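Local structure of aminotransferase (Bacillus subtilis, 6L1O) at residues 66-70 against 266-271; 125-129 against 357-362; 301-305 against 368-374. The protein is a pyridoxal-phosphate-dependent class I aminotransferase encoded in the operon for biosynthesis of the dipeptide antibiotic bacilysin. All coordinates share one frame; numbering follows the deposited sequence.

From the N terminus, the chain first opens interaction 1 at 66-70, a loop before helix 73-87, and then interaction 2 at 125-129, where strand 120-125 of the seven-stranded sheet ends. Interaction 1 closes when 266-271, in the loop that follows helix 255-266, returns to the first loop; because interaction 2 is still open, the two cross. Helix 289-313 then starts interaction 3 at 301-305. Residues 357-362 close interaction 2 before 368-374 closes interaction 3, so these also cross, whereas interactions 1 and 3 follow in series. Interaction 1 borders the second subunit's active site; interactions 2 and 3 join the C-terminal three-stranded sheet region to the cofactor-bearing sheet and to helix 289-313.

Interaction 1 (66-70 against 266-271); sequences YGPFR and DHVFVG. With TYR (tyrosine), chain C; PMP (4'-deoxy-4'-aminopyridoxal-5'-phosphate), chain D.
Arg-70 and Asp-266 supply the charged part of this contact. The guanidinium meets the carboxylate side-on, NE and NH2 each taking one oxygen on its syn side, and the two planes lie only 13° apart. Arg-70 NH2 reaches Asp-266 OD2 at 2.7 Å, while the nearly straight bond from Arg-70 NE to Asp-266 OD1 is 3.2 Å. The arginine is extended from CG to NE, a length that lets it come back to the aspartate although its CB points away.

Backbone and water bonds add to this. Gly-271 N gives a weak bond to Phe-69 O, and the positive phi of Gly-271 is one that glycine adopts readily. One water accepts from Gly-67 N and donates to Val-270 O; a second donates to Asp-266 OD1 and, weakly, to Phe-69 O.

The apolar part centres on Val-270. Its CG1, anti to the backbone N (chi1 -171°), approaches Tyr-66 CD1 at 3.8 Å and Phe-69 CD1 at 3.7 Å, both obliquely. That leaves CG2 for the bound tyrosine, whose CE2 is 3.5 Å from Val-270 CG2. A beta-branched residue thus serves loop and ligand at once.

The ligand also lies over one face of the Tyr-66 ring, with CD2 of the bound tyrosine offset toward the rim, and Phe-69 CZ comes within 3.3 Å of the ligand OH. At the ring edge, Tyr-66 OH donates to the phosphate oxygen O2P of PMP at 2.6 Å. Lys-104 of the second subunit makes a cation-pi contact with Phe-69 and hydrogen-bonds through NZ to Asp-266 O and Phe-269 O.

The chemistry implies a shared active site: these loops supply a phosphate-binding hydroxyl and an apolar wall for the aromatic ligand, while the second subunit provides many of the polar groups that hold both.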
loop_
_atom_site.group_PDB
_atom_site.type_symbol
_atom_site.label_atom_id
_atom_site.label_comp_id
_atom_site.label_asym_id
_atom_site.label_seq_id
_atom_site.Cartn_x
_atom_site.Cartn_y
_atom_site.Cartn_z
ATOM N N TYR B 66 15.491 3.965 -4.959
ATOM C CA TYR B 66 14.781 4.130 -3.703
ATOM C C TYR B 66 14.782 5.570 -3.255
ATOM O O TYR B 66 15.776 6.252 -3.340
ATOM C CB TYR B 66 15.371 3.232 -2.581
ATOM C CG TYR B 66 15.130 1.754 -2.728
ATOM C CD1 TYR B 66 13.809 1.213 -2.617
ATOM C CD2 TYR B 66 16.167 0.871 -2.998
ATOM C CE1 TYR B 66 13.594 -0.152 -2.736
ATOM C CE2 TYR B 66 15.939 -0.492 -3.123
ATOM C CZ TYR B 66 14.635 -1.003 -2.980
ATOM O OH TYR B 66 14.413 -2.339 -3.133
ATOM N N GLY B 67 13.643 6.024 -2.756
ATOM C CA GLY B 67 13.502 7.354 -2.218
ATOM C C GLY B 67 13.349 7.294 -0.712
ATOM O O GLY B 67 13.433 6.232 -0.127
ATOM N N PRO B 68 13.106 8.458 -0.085
ATOM C CA PRO B 68 12.873 8.550 1.366
ATOM C C PRO B 68 11.647 7.733 1.760
ATOM O O PRO B 68 10.626 7.835 1.060
ATOM C CB PRO B 68 12.584 10.068 1.594
ATOM C CG PRO B 68 12.991 10.759 0.355
ATOM C CD PRO B 68 12.943 9.746 -0.771
ATOM N N PHE B 69 11.732 6.987 2.882
ATOM C CA PHE B 69 10.665 6.154 3.367
ATOM C C PHE B 69 9.360 6.957 3.510
ATOM O O PHE B 69 8.301 6.439 3.312
ATOM C CB PHE B 69 11.000 5.536 4.741
ATOM C CG PHE B 69 11.894 4.337 4.692
ATOM C CD1 PHE B 69 12.769 4.113 3.628
ATOM C CD2 PHE B 69 11.933 3.450 5.774
ATOM C CE1 PHE B 69 13.598 3.000 3.609
ATOM C CE2 PHE B 69 12.774 2.346 5.761
ATOM C CZ PHE B 69 13.603 2.133 4.671
ATOM N N ARG B 70 9.462 8.206 3.892
ATOM C CA ARG B 70 8.288 8.959 4.291
ATOM C C ARG B 70 7.810 9.926 3.213
ATOM O O ARG B 70 6.907 10.745 3.465
ATOM C CB ARG B 70 8.592 9.665 5.606
ATOM C CG ARG B 70 9.092 8.629 6.653
ATOM C CD ARG B 70 9.326 9.225 7.987
ATOM N NE ARG B 70 9.514 8.168 8.987
ATOM C CZ ARG B 70 9.749 8.436 10.266
ATOM N NH1 ARG B 70 9.817 9.713 10.650
ATOM N NH2 ARG B 70 9.885 7.457 11.148
ATOM N N ASP B 266 7.220 2.741 7.988
ATOM C CA ASP B 266 8.615 2.465 7.789
ATOM C C ASP B 266 8.856 0.954 7.651
ATOM O O ASP B 266 9.852 0.534 7.033
ATOM C CB ASP B 266 9.477 3.026 8.968
ATOM C CG ASP B 266 9.734 4.506 8.898
ATOM O OD1 ASP B 266 9.499 5.176 7.850
ATOM O OD2 ASP B 266 10.194 5.037 9.948
ATOM N N HIS B 267 7.975 0.159 8.253
ATOM C CA HIS B 267 8.080 -1.313 8.185
ATOM C C HIS B 267 7.443 -1.952 6.971
ATOM O O HIS B 267 7.628 -3.159 6.749
ATOM C CB HIS B 267 7.486 -1.915 9.470
ATOM C CG HIS B 267 8.359 -1.676 10.677
ATOM N ND1 HIS B 267 9.276 -2.602 11.128
ATOM C CD2 HIS B 267 8.509 -0.590 11.467
ATOM C CE1 HIS B 267 9.908 -2.110 12.183
ATOM N NE2 HIS B 267 9.483 -0.875 12.387
ATOM N N VAL B 268 6.626 -1.189 6.225
ATOM C CA VAL B 268 5.822 -1.762 5.143
ATOM C C VAL B 268 6.147 -1.161 3.755
ATOM O O VAL B 268 6.066 -1.863 2.702
ATOM C CB VAL B 268 4.325 -1.602 5.459
ATOM C CG1 VAL B 268 3.473 -2.200 4.344
ATOM C CG2 VAL B 268 3.970 -2.242 6.778
ATOM N N PHE B 269 6.561 0.106 3.753
ATOM C CA PHE B 269 6.754 0.899 2.510
ATOM C C PHE B 269 8.121 1.535 2.370
ATOM O O PHE B 269 8.860 1.634 3.317
ATOM C CB PHE B 269 5.699 1.980 2.448
ATOM C CG PHE B 269 4.312 1.442 2.434
ATOM C CD1 PHE B 269 3.889 0.577 1.447
ATOM C CD2 PHE B 269 3.448 1.779 3.422
ATOM C CE1 PHE B 269 2.576 0.073 1.462
ATOM C CE2 PHE B 269 2.142 1.290 3.440
ATOM C CZ PHE B 269 1.714 0.440 2.463
ATOM N N VAL B 270 8.468 1.894 1.150
ATOM C CA VAL B 270 9.565 2.802 0.922
ATOM C C VAL B 270 9.005 3.949 0.072
ATOM O O VAL B 270 9.279 4.070 -1.142
ATOM C CB VAL B 270 10.753 2.148 0.187
ATOM C CG1 VAL B 270 11.959 3.093 0.178
ATOM C CG2 VAL B 270 11.174 0.810 0.804
ATOM N N GLY B 271 8.223 4.784 0.704
ATOM C CA GLY B 271 7.578 5.894 -0.011
ATOM C C GLY B 271 6.690 5.422 -1.140
ATOM O O GLY B 271 6.029 4.394 -1.056
HETATM C CA TYR C . 17.814 -3.678 -0.475
HETATM C C TYR C . 18.633 -3.880 0.761
HETATM O O TYR C . 18.498 -4.969 1.361
HETATM C CB TYR C . 16.912 -2.427 -0.448
HETATM C CG TYR C . 15.999 -2.106 0.749
HETATM C CD1 TYR C . 16.417 -2.185 2.062
HETATM C CD2 TYR C . 14.708 -1.675 0.527
HETATM C CE1 TYR C . 15.572 -1.854 3.110
HETATM C CE2 TYR C . 13.881 -1.340 1.559
HETATM C CZ TYR C . 14.304 -1.430 2.846
HETATM O OH TYR C . 13.430 -1.090 3.807
HETATM O OXT TYR C . 19.397 -2.957 1.013
HETATM N N1 PMP D . 13.425 -9.169 -0.216
HETATM C C2 PMP D . 14.736 -9.156 -0.275
HETATM C C2A PMP D . 15.536 -10.379 0.016
HETATM C C3 PMP D . 15.424 -7.904 -0.664
HETATM O O3 PMP D . 16.722 -7.719 -0.792
HETATM C C4 PMP D . 14.546 -6.773 -0.915
HETATM C C4A PMP D . 15.172 -5.502 -1.321
HETATM N N4A PMP D . 15.573 -5.030 -0.075
HETATM C C5 PMP D . 13.111 -6.912 -0.768
HETATM C C6 PMP D . 12.643 -8.154 -0.430
HETATM C C5A PMP D . 12.196 -5.721 -1.001
HETATM O O4P PMP D . 12.301 -5.093 -2.227
HETATM P P PMP D . 11.202 -4.168 -2.852
HETATM O O1P PMP D . 10.295 -3.809 -1.835
HETATM O O2P PMP D . 11.965 -3.106 -3.346
HETATM O O3P PMP D . 10.617 -4.941 -3.881
HETATM O O HOH W 1 11.181 4.490 -2.865
HETATM O O HOH W 2 7.325 5.614 6.218
#

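Interaction 2 (125-129 against 357-362); sequences NPGYP and IFGSNG. With PLP (pyridoxal-5'-phosphate), chain E.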
loop_
_atom_site.group_PDB
_atom_site.type_symbol
_atom_site.label_atom_id
_atom_site.label_comp_id
_atom_site.label_asym_id
_atom_site.label_seq_id
_atom_site.Cartn_x
_atom_site.Cartn_y
_atom_site.Cartn_z
ATOM N N ASN B 125 -23.635 6.145 11.366
ATOM C CA ASN B 125 -24.626 5.296 10.685
ATOM C C ASN B 125 -25.706 6.281 10.202
ATOM O O ASN B 125 -26.453 6.839 11.017
ATOM C CB ASN B 125 -25.155 4.213 11.635
ATOM C CG ASN B 125 -26.217 3.340 11.040
ATOM O OD1 ASN B 125 -26.579 3.439 9.882
ATOM N ND2 ASN B 125 -26.762 2.459 11.861
ATOM N N PRO B 126 -25.774 6.530 8.892
ATOM C CA PRO B 126 -24.995 5.860 7.813
ATOM C C PRO B 126 -23.570 6.311 7.717
ATOM O O PRO B 126 -23.240 7.376 8.166
ATOM C CB PRO B 126 -25.773 6.200 6.536
ATOM C CG PRO B 126 -26.575 7.370 6.867
ATOM C CD PRO B 126 -26.867 7.350 8.334
ATOM N N GLY B 127 -22.732 5.479 7.088
ATOM C CA GLY B 127 -21.319 5.788 6.966
ATOM C C GLY B 127 -20.654 4.919 5.885
ATOM O O GLY B 127 -21.094 3.818 5.566
ATOM N N TYR B 128 -19.578 5.447 5.352
ATOM C CA TYR B 128 -18.717 4.712 4.424
ATOM C C TYR B 128 -18.393 3.292 4.969
ATOM O O TYR B 128 -17.733 3.164 6.000
ATOM C CB TYR B 128 -17.466 5.500 4.268
ATOM C CG TYR B 128 -16.536 5.146 3.174
ATOM C CD1 TYR B 128 -16.994 5.044 1.850
ATOM C CD2 TYR B 128 -15.166 5.024 3.413
ATOM C CE1 TYR B 128 -16.131 4.753 0.818
ATOM C CE2 TYR B 128 -14.272 4.768 2.364
ATOM C CZ TYR B 128 -14.759 4.668 1.084
ATOM O OH TYR B 128 -13.914 4.406 0.046
ATOM N N PRO B 129 -18.835 2.235 4.269
ATOM C CA PRO B 129 -18.648 0.856 4.772
ATOM C C PRO B 129 -17.169 0.456 4.959
ATOM O O PRO B 129 -16.855 -0.452 5.713
ATOM C CB PRO B 129 -19.315 -0.023 3.698
ATOM C CG PRO B 129 -19.563 0.846 2.552
ATOM C CD PRO B 129 -19.631 2.263 3.037
ATOM N N ILE B 357 -26.313 -0.494 2.631
ATOM C CA ILE B 357 -24.934 -0.866 2.672
ATOM C C ILE B 357 -24.109 0.105 3.522
ATOM O O ILE B 357 -23.007 -0.237 3.983
ATOM C CB ILE B 357 -24.281 -1.076 1.292
ATOM C CG1 ILE B 357 -23.989 0.201 0.624
ATOM C CG2 ILE B 357 -25.105 -2.004 0.422
ATOM C CD1 ILE B 357 -22.540 0.490 0.561
ATOM N N PHE B 358 -24.661 1.292 3.775
ATOM C CA PHE B 358 -24.036 2.265 4.678
ATOM C C PHE B 358 -24.453 2.098 6.149
ATOM O O PHE B 358 -24.000 2.849 6.997
ATOM C CB PHE B 358 -24.369 3.671 4.190
ATOM C CG PHE B 358 -23.993 3.912 2.756
ATOM C CD1 PHE B 358 -22.694 4.223 2.421
ATOM C CD2 PHE B 358 -24.941 3.789 1.745
ATOM C CE1 PHE B 358 -22.336 4.390 1.098
ATOM C CE2 PHE B 358 -24.597 3.969 0.427
ATOM C CZ PHE B 358 -23.278 4.247 0.113
ATOM N N GLY B 359 -25.347 1.151 6.426
ATOM C CA GLY B 359 -25.785 0.874 7.805
ATOM C C GLY B 359 -27.298 0.903 7.882
ATOM O O GLY B 359 -28.000 1.316 6.956
ATOM N N SER B 360 -27.816 0.491 9.027
ATOM C CA SER B 360 -29.280 0.353 9.205
ATOM C C SER B 360 -30.052 1.663 9.009
ATOM O O SER B 360 -31.203 1.659 8.582
ATOM C CB SER B 360 -29.566 -0.228 10.603
ATOM O OG SER B 360 -29.070 0.624 11.574
ATOM N N ASN B 361 -29.430 2.794 9.309
ATOM C CA ASN B 361 -30.093 4.070 9.109
ATOM C C ASN B 361 -30.230 4.520 7.676
ATOM O O ASN B 361 -30.836 5.550 7.436
ATOM C CB ASN B 361 -29.429 5.184 9.903
ATOM C CG ASN B 361 -29.864 5.166 11.312
ATOM O OD1 ASN B 361 -31.057 5.192 11.571
ATOM N ND2 ASN B 361 -28.899 5.113 12.264
ATOM N N GLY B 362 -29.703 3.733 6.748
ATOM C CA GLY B 362 -29.902 3.934 5.333
ATOM C C GLY B 362 -30.951 3.081 4.662
ATOM O O GLY B 362 -31.104 3.138 3.451
HETATM N N1 PLP E . -13.710 8.364 2.049
HETATM C C2 PLP E . -14.933 8.354 1.488
HETATM C C2A PLP E . -16.176 8.489 2.317
HETATM C C3 PLP E . -15.082 8.097 0.074
HETATM O O3 PLP E . -16.262 8.025 -0.551
HETATM C C4 PLP E . -13.876 7.986 -0.666
HETATM C C4A PLP E . -14.072 7.365 -2.026
HETATM C C5 PLP E . -12.586 8.021 0.010
HETATM C C6 PLP E . -12.572 8.252 1.377
HETATM C C5A PLP E . -11.282 7.982 -0.729
HETATM O O4P PLP E . -10.995 6.831 -1.394
HETATM P P PLP E . -9.499 6.610 -2.016
HETATM O O1P PLP E . -9.054 5.307 -1.456
HETATM O O2P PLP E . -8.597 7.789 -1.716
HETATM O O3P PLP E . -9.735 6.544 -3.499
#
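The Phe-358 ring has Gly-127 O at its edge, in plane, while Pro-129 CD comes up obliquely, 3.7 Å from Phe-358 CD1; Ile-357 CD1 lies over the centre of one face. Ile-357 CD1 also touches Pro-129 CG at 3.6 Å, so one methyl fills the angle between a proline and an aromatic face. The CB of Tyr-128 points away from 357-362, and its ring lies against the cofactor, PLP C2 sitting over the centre of the Tyr-128 ring, 3.6 Å above its plane. Of the two amides, Asn-125 and Asn-361 cross at about a right angle with their planes 49° apart.

Asn-125 uses both ends of its amide. Its CG stands anti to the backbone N (chi1 177°), which carries the group across to the 3-10 turn at 359-362. There OD1 accepts from Asn-361 N at 3.0 Å, the donor tilted 28° from the carbonyl plane, and ND2 donates to Ser-360 OG at 3.0 Å almost within the amide plane, with a weak second bond to Glu-144 OE1. Asn-361 ND2 returns a weak bond to Asn-125 O. Gly-359, without a side chain, lets Asn-125 OD1 come close to its backbone, at phi/psi angles open to glycine.

Between these polar and apolar ends, Gly-127 N donates to Phe-358 O at 2.9 Å, in the carbonyl plane and on a lone pair. Pro-126, preceded by a cis peptide bond, sets its CB 3.7 Å from Phe-358 CB. The cis bond lets the chain turn sharply as it leaves the strand.

Asn-125 ends strand 120-125 and pairs through its backbone with Met-145 and Leu-147, beside strand 141-146. Phe-358 also packs on Asn-178 and Pro-179. The contact thus joins the cofactor-facing turn ahead of helix 130-137 to the connection between strands 353-354 and 365-369.

Interaction 3 (301-305 against 368-374); sequences RIDFF and ISMVSKQ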
loop_
_atom_site.group_PDB
_atom_site.type_symbol
_atom_site.label_atom_id
_atom_site.label_comp_id
_atom_site.label_asym_id
_atom_site.label_seq_id
_atom_site.Cartn_x
_atom_site.Cartn_y
_atom_site.Cartn_z
ATOM N N ARG B 301 -25.224 18.769 -13.007
ATOM C CA ARG B 301 -25.772 17.422 -13.146
ATOM C C ARG B 301 -26.820 17.210 -12.072
ATOM O O ARG B 301 -27.870 16.695 -12.347
ATOM C CB ARG B 301 -24.671 16.344 -13.046
ATOM C CG ARG B 301 -23.788 16.291 -14.269
ATOM C CD ARG B 301 -22.632 15.340 -14.069
ATOM N NE ARG B 301 -21.753 15.309 -15.247
ATOM C CZ ARG B 301 -20.669 14.560 -15.346
ATOM N NH1 ARG B 301 -20.332 13.706 -14.366
ATOM N NH2 ARG B 301 -19.982 14.580 -16.447
ATOM N N ILE B 302 -26.516 17.636 -10.847
ATOM C CA ILE B 302 -27.434 17.554 -9.731
ATOM C C ILE B 302 -28.734 18.305 -10.016
ATOM O O ILE B 302 -29.834 17.749 -9.847
ATOM C CB ILE B 302 -26.798 18.098 -8.448
ATOM C CG1 ILE B 302 -25.776 17.084 -7.926
ATOM C CG2 ILE B 302 -27.865 18.394 -7.391
ATOM C CD1 ILE B 302 -24.844 17.700 -6.885
ATOM N N ASP B 303 -28.607 19.529 -10.487
ATOM C CA ASP B 303 -29.775 20.330 -10.840
ATOM C C ASP B 303 -30.587 19.719 -11.984
ATOM O O ASP B 303 -31.824 19.593 -11.870
ATOM C CB ASP B 303 -29.361 21.746 -11.166
ATOM C CG ASP B 303 -28.887 22.515 -9.945
ATOM O OD1 ASP B 303 -28.859 21.963 -8.818
ATOM O OD2 ASP B 303 -28.522 23.691 -10.103
ATOM N N PHE B 304 -29.910 19.355 -13.061
ATOM C CA PHE B 304 -30.531 18.636 -14.187
ATOM C C PHE B 304 -31.285 17.362 -13.778
ATOM O O PHE B 304 -32.461 17.161 -14.170
ATOM C CB PHE B 304 -29.481 18.273 -15.205
ATOM C CG PHE B 304 -29.985 17.424 -16.346
ATOM C CD1 PHE B 304 -30.750 17.994 -17.375
ATOM C CD2 PHE B 304 -29.713 16.066 -16.392
ATOM C CE1 PHE B 304 -31.190 17.209 -18.442
ATOM C CE2 PHE B 304 -30.168 15.273 -17.426
ATOM C CZ PHE B 304 -30.905 15.865 -18.463
ATOM N N PHE B 305 -30.583 16.491 -13.049
ATOM C CA PHE B 305 -31.088 15.219 -12.635
ATOM C C PHE B 305 -32.259 15.314 -11.661
ATOM O O PHE B 305 -33.259 14.602 -11.799
ATOM C CB PHE B 305 -29.967 14.408 -11.935
ATOM C CG PHE B 305 -30.381 13.023 -11.508
ATOM C CD1 PHE B 305 -30.494 11.979 -12.453
ATOM C CD2 PHE B 305 -30.659 12.759 -10.189
ATOM C CE1 PHE B 305 -30.878 10.706 -12.060
ATOM C CE2 PHE B 305 -31.062 11.498 -9.788
ATOM C CZ PHE B 305 -31.154 10.473 -10.702
ATOM N N ILE B 368 -27.272 7.851 -5.143
ATOM C CA ILE B 368 -27.277 7.961 -6.599
ATOM C C ILE B 368 -26.161 8.923 -6.975
ATOM O O ILE B 368 -26.091 10.009 -6.443
ATOM C CB ILE B 368 -28.632 8.498 -7.143
ATOM C CG1 ILE B 368 -29.829 7.683 -6.627
ATOM C CG2 ILE B 368 -28.664 8.513 -8.673
ATOM C CD1 ILE B 368 -31.172 8.170 -7.184
ATOM N N SER B 369 -25.234 8.482 -7.802
ATOM C CA SER B 369 -24.034 9.319 -7.976
ATOM C C SER B 369 -24.101 10.046 -9.282
ATOM O O SER B 369 -24.560 9.490 -10.287
ATOM C CB SER B 369 -22.758 8.501 -7.902
ATOM O OG SER B 369 -22.908 7.385 -8.701
ATOM N N MET B 370 -23.571 11.233 -9.278
ATOM C CA MET B 370 -23.679 12.115 -10.439
ATOM C C MET B 370 -22.343 12.117 -11.222
ATOM O O MET B 370 -21.984 13.114 -11.833
ATOM C CB MET B 370 -24.031 13.491 -10.018
ATOM C CG MET B 370 -25.356 13.636 -9.303
ATOM S SD MET B 370 -26.760 13.373 -10.359
ATOM C CE MET B 370 -27.207 11.715 -9.931
ATOM N N VAL B 371 -21.656 10.993 -11.212
ATOM C CA VAL B 371 -20.417 10.812 -12.008
ATOM C C VAL B 371 -20.727 10.099 -13.322
ATOM O O VAL B 371 -20.057 9.162 -13.707
ATOM C CB VAL B 371 -19.305 10.053 -11.204
ATOM C CG1 VAL B 371 -18.755 10.922 -10.100
ATOM C CG2 VAL B 371 -19.768 8.686 -10.685
ATOM N N SER B 372 -21.751 10.563 -14.019
ATOM C CA SER B 372 -22.087 10.074 -15.311
ATOM C C SER B 372 -22.536 11.236 -16.198
ATOM O O SER B 372 -23.066 12.295 -15.719
ATOM C CB SER B 372 -23.202 9.040 -15.199
ATOM O OG SER B 372 -22.731 7.785 -14.800
ATOM N N LYS B 373 -22.369 11.032 -17.491
ATOM C CA LYS B 373 -22.662 12.108 -18.469
ATOM C C LYS B 373 -24.181 12.417 -18.529
ATOM O O LYS B 373 -24.998 11.565 -18.212
ATOM C CB LYS B 373 -22.114 11.675 -19.843
ATOM C CG LYS B 373 -22.905 10.555 -20.524
ATOM C CD LYS B 373 -22.236 9.943 -21.758
ATOM C CE LYS B 373 -21.061 9.044 -21.353
ATOM N NZ LYS B 373 -20.546 8.232 -22.473
ATOM N N GLN B 374 -24.534 13.621 -18.967
ATOM C CA GLN B 374 -25.941 14.061 -19.049
ATOM C C GLN B 374 -26.923 13.027 -19.634
ATOM O O GLN B 374 -27.996 12.767 -19.077
ATOM C CB GLN B 374 -26.035 15.361 -19.871
ATOM C CG GLN B 374 -27.422 15.626 -20.482
ATOM C CD GLN B 374 -27.437 16.861 -21.401
ATOM O OE1 GLN B 374 -26.867 17.877 -21.071
ATOM N NE2 GLN B 374 -28.087 16.751 -22.566
#
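Arg-301 NH1 donates to Met-370 O at 3.1 Å, a nearly straight bond (170°) that lies in the guanidinium plane, with the donor tilted 21° from the carbonyl plane of Met-370. The same NH1 has a salt bridge to Asp-43 OD1, so a backbone oxygen and a carboxylate share it. Ser-372 O, 3.1 Å above one guanidinium face and offset toward the rim, only packs there and is not hydrogen-bonded to it. Long, flat and cationic, arginine suits this place: its chain, extended from CG to NE, runs from the helix along the loop to reach Met-370 O.

Nearer the strand the contact is apolar. Met-370 bends at chi2 (-70°) and chi3, laying its CE over one face of Phe-305, 3.8 Å from the ring centroid, in a CH-pi contact. SD stands oblique to the ring, completing a Met-aromatic contact. Farther along the ring, Phe-305 CZ touches Ile-368 CG2 at 3.8 Å, while Met-370 CG meets Ile-302 CG1 at 3.7 Å. The flexible chain presents SD and CE to the ring and its CG to the isoleucine.

Toward the surface, the Phe-304 and Gln-374 side chains cross at about a right angle, CZ to CG 4.0 Å. Leu-377 of helix 374-385 packs on Arg-301 and Phe-305.

Chemically, helix 289-313 is joined to the end of strand 365-369 by a buried apolar cluster with a Met-aromatic contact, and to the loop beyond by one arginine whose charge is probably balanced in part by Asp-43.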